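Local coordinates for D-galactonate dehydratase family member SEN1436 (Salmonella enterica subsp. enterica serovar Enteritidis, PDB 3TW9), which catalyses, with low activity in vitro, the dehydration of D-gluconate to 2-dehydro-3-deoxy-D-gluconate, and binds one magnesium ion per subunit, at residues C[222-225]-C[226-230]; C[257-260]-C[261-265]; C[207-210]-C[211-215]. All coordinates share one frame; numbering follows the deposited sequence.

Contact 1 (C[222-225]-C[226-230])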
loop_
_atom_site.group_PDB
_atom_site.type_symbol
_atom_site.label_atom_id
_atom_site.label_comp_id
_atom_site.label_asym_id
_atom_site.label_seq_id
_atom_site.Cartn_x
_atom_site.Cartn_y
_atom_site.Cartn_z
ATOM N N ASP C 222 6.127 -11.106 -38.105
ATOM C CA ASP C 222 4.958 -10.838 -38.936
ATOM C C ASP C 222 4.161 -12.114 -39.221
ATOM O O ASP C 222 2.927 -12.109 -39.138
ATOM C CB ASP C 222 5.353 -10.107 -40.210
ATOM C CG ASP C 222 5.855 -8.695 -39.931
ATOM O OD1 ASP C 222 5.024 -7.778 -39.757
ATOM O OD2 ASP C 222 7.084 -8.502 -39.879
ATOM N N ALA C 223 4.854 -13.216 -39.518
ATOM C CA ALA C 223 4.190 -14.527 -39.640
ATOM C C ALA C 223 3.464 -14.872 -38.340
ATOM O O ALA C 223 2.306 -15.292 -38.362
ATOM C CB ALA C 223 5.203 -15.631 -39.987
ATOM N N TYR C 224 4.145 -14.632 -37.218
ATOM C CA TYR C 224 3.597 -14.905 -35.884
ATOM C C TYR C 224 2.292 -14.144 -35.678
ATOM O O TYR C 224 1.263 -14.729 -35.293
ATOM C CB TYR C 224 4.637 -14.551 -34.801
ATOM C CG TYR C 224 4.021 -14.216 -33.452
ATOM C CD1 TYR C 224 3.469 -15.215 -32.634
ATOM C CD2 TYR C 224 3.953 -12.882 -33.011
ATOM C CE1 TYR C 224 2.877 -14.899 -31.413
ATOM C CE2 TYR C 224 3.359 -12.557 -31.800
ATOM C CZ TYR C 224 2.814 -13.565 -31.005
ATOM O OH TYR C 224 2.237 -13.242 -29.788
ATOM N N ALA C 225 2.330 -12.837 -35.939
ATOM C CA ALA C 225 1.215 -11.963 -35.589
ATOM C C ALA C 225 -0.017 -12.254 -36.451
ATOM O O ALA C 225 -1.158 -12.112 -35.990
ATOM C CB ALA C 225 1.621 -10.532 -35.743
ATOM N N LYS C 226 0.224 -12.663 -37.696
ATOM C CA LYS C 226 -0.858 -13.005 -38.616
ATOM C C LYS C 226 -1.454 -14.372 -38.298
ATOM O O LYS C 226 -2.581 -14.665 -38.713
ATOM C CB LYS C 226 -0.382 -12.939 -40.072
ATOM C CG LYS C 226 -0.031 -11.541 -40.573
ATOM C CD LYS C 226 0.373 -11.574 -42.042
ATOM C CE LYS C 226 0.824 -10.213 -42.538
ATOM N NZ LYS C 226 2.208 -9.939 -42.105
ATOM N N SER C 227 -0.713 -15.185 -37.540
ATOM C CA SER C 227 -1.139 -16.549 -37.212
ATOM C C SER C 227 -1.852 -16.726 -35.879
ATOM O O SER C 227 -2.604 -17.686 -35.703
ATOM C CB SER C 227 0.050 -17.502 -37.294
ATOM O OG SER C 227 0.627 -17.400 -38.585
ATOM N N VAL C 228 -1.607 -15.820 -34.936
ATOM C CA VAL C 228 -2.249 -15.913 -33.624
ATOM C C VAL C 228 -3.794 -15.910 -33.671
ATOM O O VAL C 228 -4.397 -16.727 -32.991
ATOM C CB VAL C 228 -1.656 -14.885 -32.584
ATOM C CG1 VAL C 228 -2.386 -14.940 -31.210
ATOM C CG2 VAL C 228 -0.221 -15.174 -32.379
ATOM N N PRO C 229 -4.434 -15.004 -34.460
ATOM C CA PRO C 229 -5.888 -15.052 -34.415
ATOM C C PRO C 229 -6.462 -16.385 -34.914
ATOM O O PRO C 229 -7.479 -16.836 -34.384
ATOM C CB PRO C 229 -6.312 -13.907 -35.341
ATOM C CG PRO C 229 -5.162 -12.924 -35.253
ATOM C CD PRO C 229 -3.953 -13.805 -35.189
ATOM N N ARG C 230 -5.798 -17.001 -35.894
ATOM C CA ARG C 230 -6.225 -18.299 -36.429
ATOM C C ARG C 230 -6.140 -19.419 -35.388
ATOM O O ARG C 230 -7.075 -20.228 -35.273
ATOM C CB ARG C 230 -5.439 -18.665 -37.698
ATOM C CG ARG C 230 -5.547 -17.612 -38.805
ATOM C CD ARG C 230 -5.530 -18.237 -40.192
ATOM N NE ARG C 230 -4.221 -18.777 -40.550
ATOM C CZ ARG C 230 -3.344 -18.168 -41.342
ATOM N NH1 ARG C 230 -3.627 -16.981 -41.871
ATOM N NH2 ARG C 230 -2.180 -18.749 -41.610
HETATM O O HOH W 1 2.049 -8.741 -39.197
#
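Lys226 lies back along Asp222, one turn earlier in helix 221-239, on the outer layer of the enolase-type β/α barrel. Its backbone N gives a hydrogen bond to Asp222 O (3.1 Å), and the side chain starts over the same carbonyl. CB passes Asp222 O, CG comes closer to it at 3.3 Å, and CD draws off. The chain is extended until its last torsion (chi4 79°), where it bends and brings NZ to 3.7 Å from Asp222 CB. The carboxylate OD1 stays 4.3 Å from Lys226 NZ, beyond a salt bridge; a water bridges the two, donating to Asp222 OD1 and accepting from NZ.

On the next position round the helix, Ser227 OG stands beside its own backbone N (chi1 -56°) and donates to Ala223 O over 2.7 Å, reinforcing a weak bond from Ser227 N. Tyr224 O takes two donors: Val228 N lies nearly straight out from the carbonyl, whereas Ser227 N sits well above its plane. Val228 CG2 meets the Tyr224 ring at an oblique angle, 3.3 Å from CE1. The hydroxyl of Tyr224 bonds His247, and Arg252 makes a cation-pi contact with its ring; the Tyr224 side chain is about 7 Å from that of the magnesium ligand Asp248. The helix kinks near Pro229, whose ring nitrogen has no hydrogen to offer: Pro229 CD rests 3.4 Å from Ala225 O.

Contact 2 (C[257-260]-C[261-265])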
loop_
_atom_site.group_PDB
_atom_site.type_symbol
_atom_site.label_atom_id
_atom_site.label_comp_id
_atom_site.label_asym_id
_atom_site.label_seq_id
_atom_site.Cartn_x
_atom_site.Cartn_y
_atom_site.Cartn_z
ATOM N N THR C 257 1.945 -3.468 -34.455
ATOM C CA THR C 257 1.595 -4.886 -34.655
ATOM C C THR C 257 0.861 -5.456 -33.426
ATOM O O THR C 257 -0.166 -6.132 -33.571
ATOM C CB THR C 257 2.826 -5.704 -35.003
ATOM O OG1 THR C 257 3.426 -5.147 -36.188
ATOM C CG2 THR C 257 2.466 -7.172 -35.261
ATOM N N ALA C 258 1.383 -5.172 -32.235
ATOM C CA ALA C 258 0.748 -5.628 -30.981
ATOM C C ALA C 258 -0.624 -5.008 -30.763
ATOM O O ALA C 258 -1.560 -5.678 -30.270
ATOM C CB ALA C 258 1.644 -5.374 -29.815
ATOM N N ILE C 259 -0.748 -3.732 -31.114
ATOM C CA ILE C 259 -2.040 -3.026 -31.037
ATOM C C ILE C 259 -3.073 -3.662 -31.972
ATOM O O ILE C 259 -4.195 -3.965 -31.555
ATOM C CB ILE C 259 -1.894 -1.500 -31.344
ATOM C CG1 ILE C 259 -1.006 -0.862 -30.269
ATOM C CG2 ILE C 259 -3.295 -0.789 -31.467
ATOM C CD1 ILE C 259 -0.651 0.645 -30.486
ATOM N N ASN C 260 -2.671 -3.914 -33.224
ATOM C CA ASN C 260 -3.553 -4.595 -34.140
ATOM C C ASN C 260 -3.937 -6.008 -33.666
ATOM O O ASN C 260 -5.089 -6.424 -33.815
ATOM C CB ASN C 260 -2.933 -4.644 -35.531
ATOM C CG ASN C 260 -3.930 -4.964 -36.580
ATOM O OD1 ASN C 260 -4.767 -4.132 -36.943
ATOM N ND2 ASN C 260 -3.864 -6.187 -37.085
ATOM N N LEU C 261 -2.996 -6.702 -33.045
ATOM C CA LEU C 261 -3.226 -8.047 -32.557
ATOM C C LEU C 261 -4.214 -8.053 -31.378
ATOM O O LEU C 261 -5.147 -8.864 -31.339
ATOM C CB LEU C 261 -1.903 -8.687 -32.148
ATOM C CG LEU C 261 -1.951 -10.136 -31.667
ATOM C CD1 LEU C 261 -2.465 -11.098 -32.757
ATOM C CD2 LEU C 261 -0.567 -10.544 -31.194
ATOM N N ALA C 262 -4.027 -7.129 -30.445
ATOM C CA ALA C 262 -5.001 -6.915 -29.359
ATOM C C ALA C 262 -6.428 -6.732 -29.899
ATOM O O ALA C 262 -7.383 -7.356 -29.427
ATOM C CB ALA C 262 -4.586 -5.699 -28.502
ATOM N N LYS C 263 -6.563 -5.892 -30.904
ATOM C CA LYS C 263 -7.867 -5.672 -31.539
ATOM C C LYS C 263 -8.431 -6.931 -32.202
ATOM O O LYS C 263 -9.614 -7.246 -32.025
ATOM C CB LYS C 263 -7.810 -4.514 -32.542
ATOM C CG LYS C 263 -7.516 -3.148 -31.857
ATOM C CD LYS C 263 -7.243 -2.039 -32.900
ATOM C CE LYS C 263 -8.488 -1.654 -33.699
ATOM N NZ LYS C 263 -8.248 -0.471 -34.582
ATOM N N THR C 264 -7.586 -7.655 -32.926
ATOM C CA THR C 264 -8.042 -8.880 -33.618
ATOM C C THR C 264 -8.441 -10.010 -32.660
ATOM O O THR C 264 -9.256 -10.863 -33.017
ATOM C CB THR C 264 -6.998 -9.401 -34.634
ATOM O OG1 THR C 264 -5.770 -9.717 -33.971
ATOM C CG2 THR C 264 -6.738 -8.352 -35.695
ATOM N N LEU C 265 -7.884 -9.988 -31.448
ATOM C CA LEU C 265 -8.133 -11.030 -30.429
ATOM C C LEU C 265 -9.273 -10.709 -29.481
ATOM O O LEU C 265 -9.625 -11.546 -28.652
ATOM C CB LEU C 265 -6.870 -11.317 -29.630
ATOM C CG LEU C 265 -5.671 -11.914 -30.398
ATOM C CD1 LEU C 265 -4.500 -12.102 -29.488
ATOM C CD2 LEU C 265 -6.031 -13.252 -31.072
#
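Four backbone hydrogen bonds join Thr257, Ala258, Ile259 and Asn260, as acceptors, to Leu261, Ala262, Lys263 and Thr264, each four residues on. Ala262 N to Ala258 O is the straightest, 2.9 Å at 170°, and Leu261 N to Thr257 O the most bent of this regular alpha-helical set.

One hydroxyl adds a further bond. Thr264 OG1 sits between its backbone N and carbonyl carbon (chi1 60°), which points it back to Leu261 O at 2.8 Å. That bond reaches the carbonyl from the side, at a C=O...O angle of 109°, while Leu265 N also donates to Leu261 O; two donors thus share one acceptor.

Helix 255-265 is the helical limb of the beta-alpha-beta unit between strands 244-248 and 272-274 of the barrel, which carry the magnesium ligands Asp248 and Glu274. Its inner side, with Ala262 and Leu265, rests on Leu273 of the second strand, and Leu261 turns to Val228 and Pro229 of helix 221-239.

Van der Waals contacts between turns are modest. Thr264 CG2 lies 3.2 Å from Asn260 O and 3.9 Å from Asn260 ND2, the methyl standing off the amide plane on its ND2 side; Asn260 CG is anti to the backbone N, and the two side chains cross at a slant. Lys263 runs its CG past Ile259 O at 3.4 Å before its chain bends outward, where NZ bonds Gln291 OE1.

Contact 3 (C[207-210]-C[211-215])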
loop_
_atom_site.group_PDB
_atom_site.type_symbol
_atom_site.label_atom_id
_atom_site.label_comp_id
_atom_site.label_asym_id
_atom_site.label_seq_id
_atom_site.Cartn_x
_atom_site.Cartn_y
_atom_site.Cartn_z
ATOM N N LYS C 207 9.519 -15.609 -43.542
ATOM C CA LYS C 207 10.320 -14.977 -44.597
ATOM C C LYS C 207 11.652 -15.684 -44.788
ATOM O O LYS C 207 12.240 -16.213 -43.833
ATOM C CB LYS C 207 10.567 -13.492 -44.285
ATOM C CG LYS C 207 9.342 -12.604 -44.482
ATOM C CD LYS C 207 9.676 -11.133 -44.258
ATOM C CE LYS C 207 8.445 -10.328 -43.829
ATOM N NZ LYS C 207 7.133 -11.057 -43.878
ATOM N N ARG C 208 12.149 -15.660 -46.026
ATOM C CA ARG C 208 13.486 -16.181 -46.324
ATOM C C ARG C 208 14.497 -15.134 -45.848
ATOM O O ARG C 208 14.266 -13.938 -46.011
ATOM C CB ARG C 208 13.610 -16.479 -47.825
ATOM C CG ARG C 208 15.019 -16.839 -48.316
ATOM C CD ARG C 208 15.093 -16.937 -49.860
ATOM N NE ARG C 208 14.062 -16.152 -50.552
ATOM C CZ ARG C 208 14.171 -14.868 -50.893
ATOM N NH1 ARG C 208 15.274 -14.178 -50.613
ATOM N NH2 ARG C 208 13.158 -14.277 -51.512
ATOM N N SER C 209 15.556 -15.600 -45.195
ATOM C CA SER C 209 16.636 -14.764 -44.661
ATOM C C SER C 209 17.614 -14.386 -45.770
ATOM O O SER C 209 17.553 -14.960 -46.857
ATOM C CB SER C 209 17.384 -15.536 -43.570
ATOM O OG SER C 209 16.603 -15.651 -42.404
ATOM N N PRO C 210 18.514 -13.409 -45.512
ATOM C CA PRO C 210 19.630 -13.139 -46.436
ATOM C C PRO C 210 20.526 -14.388 -46.673
ATOM O O PRO C 210 20.426 -15.402 -45.964
ATOM C CB PRO C 210 20.462 -12.090 -45.687
ATOM C CG PRO C 210 19.547 -11.458 -44.731
ATOM C CD PRO C 210 18.495 -12.454 -44.389
ATOM N N ARG C 211 21.431 -14.281 -47.635
ATOM C CA ARG C 211 22.249 -15.435 -48.076
ATOM C C ARG C 211 23.295 -15.936 -47.072
ATOM O O ARG C 211 23.905 -16.987 -47.263
ATOM C CB ARG C 211 22.912 -15.092 -49.404
ATOM C CG ARG C 211 23.848 -13.874 -49.336
ATOM C CD ARG C 211 23.989 -13.254 -50.706
ATOM N NE ARG C 211 25.031 -12.228 -50.761
ATOM C CZ ARG C 211 25.379 -11.559 -51.864
ATOM N NH1 ARG C 211 26.352 -10.658 -51.802
ATOM N NH2 ARG C 211 24.775 -11.796 -53.028
ATOM N N SER C 212 23.518 -15.187 -46.002
ATOM C CA SER C 212 24.265 -15.706 -44.863
ATOM C C SER C 212 23.538 -15.247 -43.605
ATOM O O SER C 212 22.749 -14.309 -43.659
ATOM C CB SER C 212 25.735 -15.249 -44.875
ATOM O OG SER C 212 25.888 -13.956 -44.301
ATOM N N LYS C 213 23.766 -15.926 -42.490
ATOM C CA LYS C 213 23.013 -15.656 -41.266
ATOM C C LYS C 213 23.940 -15.564 -40.087
ATOM O O LYS C 213 24.790 -16.417 -39.906
ATOM C CB LYS C 213 21.970 -16.750 -41.005
ATOM C CG LYS C 213 20.698 -16.648 -41.875
ATOM C CD LYS C 213 19.819 -17.899 -41.787
ATOM C CE LYS C 213 18.909 -17.884 -40.564
ATOM N NZ LYS C 213 18.034 -19.096 -40.465
ATOM N N THR C 214 23.782 -14.517 -39.282
ATOM C CA THR C 214 24.529 -14.408 -38.051
ATOM C C THR C 214 23.840 -15.332 -37.055
ATOM O O THR C 214 22.605 -15.394 -37.044
ATOM C CB THR C 214 24.598 -12.927 -37.591
ATOM O OG1 THR C 214 25.352 -12.162 -38.547
ATOM C CG2 THR C 214 25.235 -12.766 -36.208
ATOM N N PRO C 215 24.619 -16.121 -36.274
ATOM C CA PRO C 215 23.938 -17.103 -35.398
ATOM C C PRO C 215 22.915 -16.468 -34.451
ATOM O O PRO C 215 23.108 -15.346 -33.942
ATOM C CB PRO C 215 25.077 -17.717 -34.589
ATOM C CG PRO C 215 26.270 -17.602 -35.502
ATOM C CD PRO C 215 26.086 -16.271 -36.212
#
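Pro210, Arg211 and Lys213 carry most of this surface contact, which lies in the irregular excursion between strands 175-177 and 217-218, where the chain bends back on itself without regular helix or strand. No hydrogen bond crosses between 207-210 and 211-215; the bend is lined by van der Waals contacts alone.

Pro210 forms the start of the bend. Its CB approaches Ser212 O at 3.8 Å, and its carbonyl O lies 3.1 Å from Ser212 N, but the angle there is too poor for a hydrogen bond. With its phi limited by the ring, Pro210 is extended (psi 171°), and the turn in direction falls to Arg211, whose backbone is near-helical.

Arg211 takes part mainly through its place in the chain next to Pro210. Its CG is placed between the backbone N and the carbonyl carbon (chi1 61°), and from there to NE the chain runs extended, so that the guanidinium is carried out from the bend, away from Pro210.

Lys213 comes back over Ser209 on the other limb. Its hydrocarbon chain lies alongside the serine: CD is 3.8 Å from Ser209 CB, and the bend at chi3 lets CE follow round to the oxygen. Lys213 also makes a cation-pi contact with Tyr218, just beyond this part of the chain, while the hydroxyl of Ser209 is bonded to Pro435 O. One hydrogen bond thus joins the Ser209 limb to the C-terminal region, and Pro215 O bonds Arg433 at the far end. The excursion lies far from the annotated sites, and many of its residues also touch crystal neighbours. Across the limbs, the nearest side-chain approach is between Lys213 CE and Ser209 OG, at 3.7 Å.

Overall arrangement
Following the chain, contact 3 (207-215) comes first, in the excursion that follows the unmodelled stretch 183-202 and leads to strand 217-218. Contact 1 (222-230) follows in helix 221-239, and contact 2 (257-265) in helix 255-265, after strand 244-248. Each is local to its own turn or bend, so none closes a long loop, and they run in series without nesting or crossing. Contacts 1 and 2, with centres about 10 Å apart, lie side by side: Ala225 CB meets Thr257 CG2 at 3.5 Å, tying neighbouring barrel helices together. Contact 3 touches contact 1 where Lys207 NZ packs beside Asp222 CB, and stays about 10 Å at nearest atoms from contact 2.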